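Local coordinates for protein D-alanine--D-alanine ligase (Acinetobacter baumannii ACICU, PDB 5D8D) that joins two D-alanine molecules into D-alanyl-D-alanine at the expense of ATP, a step of peptidoglycan biosynthesis for the bacterial cell wall, at residues Ala61-His66 against Gly77-Leu82. Sequence-based numbering, arbitrary orientation.
Sequences AFIVLH and GVLEWL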
loop_
_atom_site.group_PDB
_atom_site.type_symbol
_atom_site.label_atom_id
_atom_site.label_comp_id
_atom_site.label_asym_id
_atom_site.label_seq_id
_atom_site.Cartn_x
_atom_site.Cartn_y
_atom_site.Cartn_z
ATOM N N ALA A 61 18.274 -1.568 -10.190
ATOM C CA ALA A 61 17.632 -0.375 -10.640
ATOM C C ALA A 61 17.743 0.766 -9.630
ATOM O O ALA A 61 17.583 0.560 -8.430
ATOM C CB ALA A 61 16.175 -0.676 -10.927
ATOM N N PHE A 62 17.945 1.973 -10.157
ATOM C CA PHE A 62 17.932 3.233 -9.382
ATOM C C PHE A 62 16.657 3.928 -9.818
ATOM O O PHE A 62 16.565 4.306 -10.992
ATOM C CB PHE A 62 19.166 4.098 -9.743
ATOM C CG PHE A 62 19.402 5.255 -8.827
ATOM C CD1 PHE A 62 18.445 6.222 -8.622
ATOM C CD2 PHE A 62 20.622 5.405 -8.187
ATOM C CE1 PHE A 62 18.676 7.284 -7.758
ATOM C CE2 PHE A 62 20.853 6.463 -7.319
ATOM C CZ PHE A 62 19.881 7.403 -7.111
ATOM N N ILE A 63 15.687 4.091 -8.909
ATOM C CA ILE A 63 14.348 4.583 -9.281
ATOM C C ILE A 63 14.252 6.079 -9.010
ATOM O O ILE A 63 14.473 6.558 -7.900
ATOM C CB ILE A 63 13.210 3.896 -8.508
ATOM C CG1 ILE A 63 13.207 2.364 -8.754
ATOM C CG2 ILE A 63 11.863 4.499 -8.909
ATOM C CD1 ILE A 63 12.299 1.576 -7.844
ATOM N N VAL A 64 13.876 6.817 -10.040
ATOM C CA VAL A 64 13.742 8.243 -9.933
ATOM C C VAL A 64 12.560 8.661 -10.821
ATOM O O VAL A 64 12.533 9.752 -11.404
ATOM C CB VAL A 64 15.139 8.815 -10.230
ATOM C CG1 VAL A 64 15.279 9.383 -11.621
ATOM C CG2 VAL A 64 15.597 9.728 -9.138
ATOM N N LEU A 65 11.544 7.782 -10.840
ATOM C CA LEU A 65 10.232 8.039 -11.435
ATOM C C LEU A 65 9.364 8.695 -10.384
ATOM O O LEU A 65 9.006 8.062 -9.430
ATOM C CB LEU A 65 9.554 6.717 -11.819
ATOM C CG LEU A 65 10.163 5.911 -12.947
ATOM C CD1 LEU A 65 9.676 4.471 -12.939
ATOM C CD2 LEU A 65 9.830 6.571 -14.277
ATOM N N HIS A 66 8.988 9.946 -10.573
ATOM C CA HIS A 66 8.129 10.607 -9.627
ATOM C C HIS A 66 6.666 10.435 -10.029
ATOM O O HIS A 66 6.328 10.403 -11.229
ATOM C CB HIS A 66 8.491 12.077 -9.524
ATOM C CG HIS A 66 9.946 12.314 -9.377
ATOM N ND1 HIS A 66 10.665 11.852 -8.302
ATOM C CD2 HIS A 66 10.834 12.925 -10.184
ATOM C CE1 HIS A 66 11.931 12.195 -8.434
ATOM N NE2 HIS A 66 12.062 12.840 -9.573
ATOM N N GLY A 77 6.568 -3.171 -7.742
ATOM C CA GLY A 77 5.886 -4.429 -8.046
ATOM C C GLY A 77 6.598 -5.216 -9.128
ATOM O O GLY A 77 6.945 -6.413 -8.929
ATOM N N VAL A 78 6.863 -4.551 -10.260
ATOM C CA VAL A 78 7.540 -5.261 -11.374
ATOM C C VAL A 78 8.943 -5.693 -10.989
ATOM O O VAL A 78 9.387 -6.792 -11.342
ATOM C CB VAL A 78 7.478 -4.612 -12.817
ATOM C CG1 VAL A 78 6.360 -3.582 -12.997
ATOM C CG2 VAL A 78 8.808 -4.102 -13.294
ATOM N N LEU A 79 9.622 -4.852 -10.243
ATOM C CA LEU A 79 10.972 -5.156 -9.874
ATOM C C LEU A 79 11.022 -6.346 -8.926
ATOM O O LEU A 79 11.898 -7.189 -9.074
ATOM C CB LEU A 79 11.659 -3.932 -9.272
ATOM C CG LEU A 79 11.936 -2.837 -10.284
ATOM C CD1 LEU A 79 12.228 -1.596 -9.511
ATOM C CD2 LEU A 79 13.123 -3.162 -11.192
ATOM N N GLU A 80 10.102 -6.411 -7.965
ATOM C CA GLU A 80 9.970 -7.592 -7.093
ATOM C C GLU A 80 9.699 -8.863 -7.929
ATOM O O GLU A 80 10.399 -9.862 -7.766
ATOM C CB GLU A 80 8.849 -7.399 -6.067
ATOM C CG GLU A 80 9.087 -6.338 -4.990
ATOM C CD GLU A 80 10.207 -6.688 -4.038
ATOM O OE1 GLU A 80 10.642 -7.857 -4.036
ATOM O OE2 GLU A 80 10.667 -5.778 -3.304
ATOM N N TRP A 81 8.722 -8.782 -8.837
ATOM C CA TRP A 81 8.335 -9.879 -9.722
ATOM C C TRP A 81 9.513 -10.422 -10.527
ATOM O O TRP A 81 9.739 -11.621 -10.574
ATOM C CB TRP A 81 7.226 -9.402 -10.673
ATOM C CG TRP A 81 6.583 -10.487 -11.393
ATOM C CD1 TRP A 81 6.783 -10.825 -12.690
ATOM C CD2 TRP A 81 5.639 -11.432 -10.872
ATOM N NE1 TRP A 81 6.017 -11.907 -13.028
ATOM C CE2 TRP A 81 5.316 -12.315 -11.924
ATOM C CE3 TRP A 81 5.060 -11.636 -9.619
ATOM C CZ2 TRP A 81 4.418 -13.390 -11.759
ATOM C CZ3 TRP A 81 4.194 -12.702 -9.452
ATOM C CH2 TRP A 81 3.869 -13.557 -10.521
ATOM N N LEU A 82 10.300 -9.521 -11.117
ATOM C CA LEU A 82 11.557 -9.881 -11.832
ATOM C C LEU A 82 12.778 -10.268 -10.919
ATOM O O LEU A 82 13.817 -10.663 -11.397
ATOM C CB LEU A 82 11.919 -8.689 -12.720
ATOM C CG LEU A 82 11.341 -8.541 -14.126
ATOM C CD1 LEU A 82 10.341 -9.572 -14.581
ATOM C CD2 LEU A 82 10.744 -7.184 -14.290
#
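Leu79 reaches from helix 74-81 to strand 60-63 and splits its two methyl groups between Ala61 and Ile63. CD1 of Leu79 meets CD1 of Ile63 at 3.6 Å, tip to tip. CG1 of Ile63 lies a little further from the same methyl, at 4.1 Å from Leu79 CD1. The other branch, CD2 of Leu79, touches CB of Ala61 at 3.9 Å. Ala61 and Ile63 are two apart on the strand and both direct CB toward the helix, whereas Phe62 between them turns the other way and packs on Val31 of helix 21-37. In Ile63, CG1 stands anti to the carbonyl carbon (chi1 -60°) and an extended chi2 of 169° carries CD1 out to the leucine. Leu13 of the neighbouring strand 9-13 touches Ala61 and Ile63, and Tyr86 packs on both Ile63 and Leu79. The strand belongs to the parallel sheet of the N-terminal domain, with helix 74-81 on one face and helix 21-37 on the other, consistent with a Rossmann-like layering. The contact is small, about 103 Å² in all, and all three residues are buried. No hydrogen bond crosses between 61-66 and 77-82. The three touching side chains are all aliphatic, and the contact therefore rests on van der Waals packing and buried hydrocarbon.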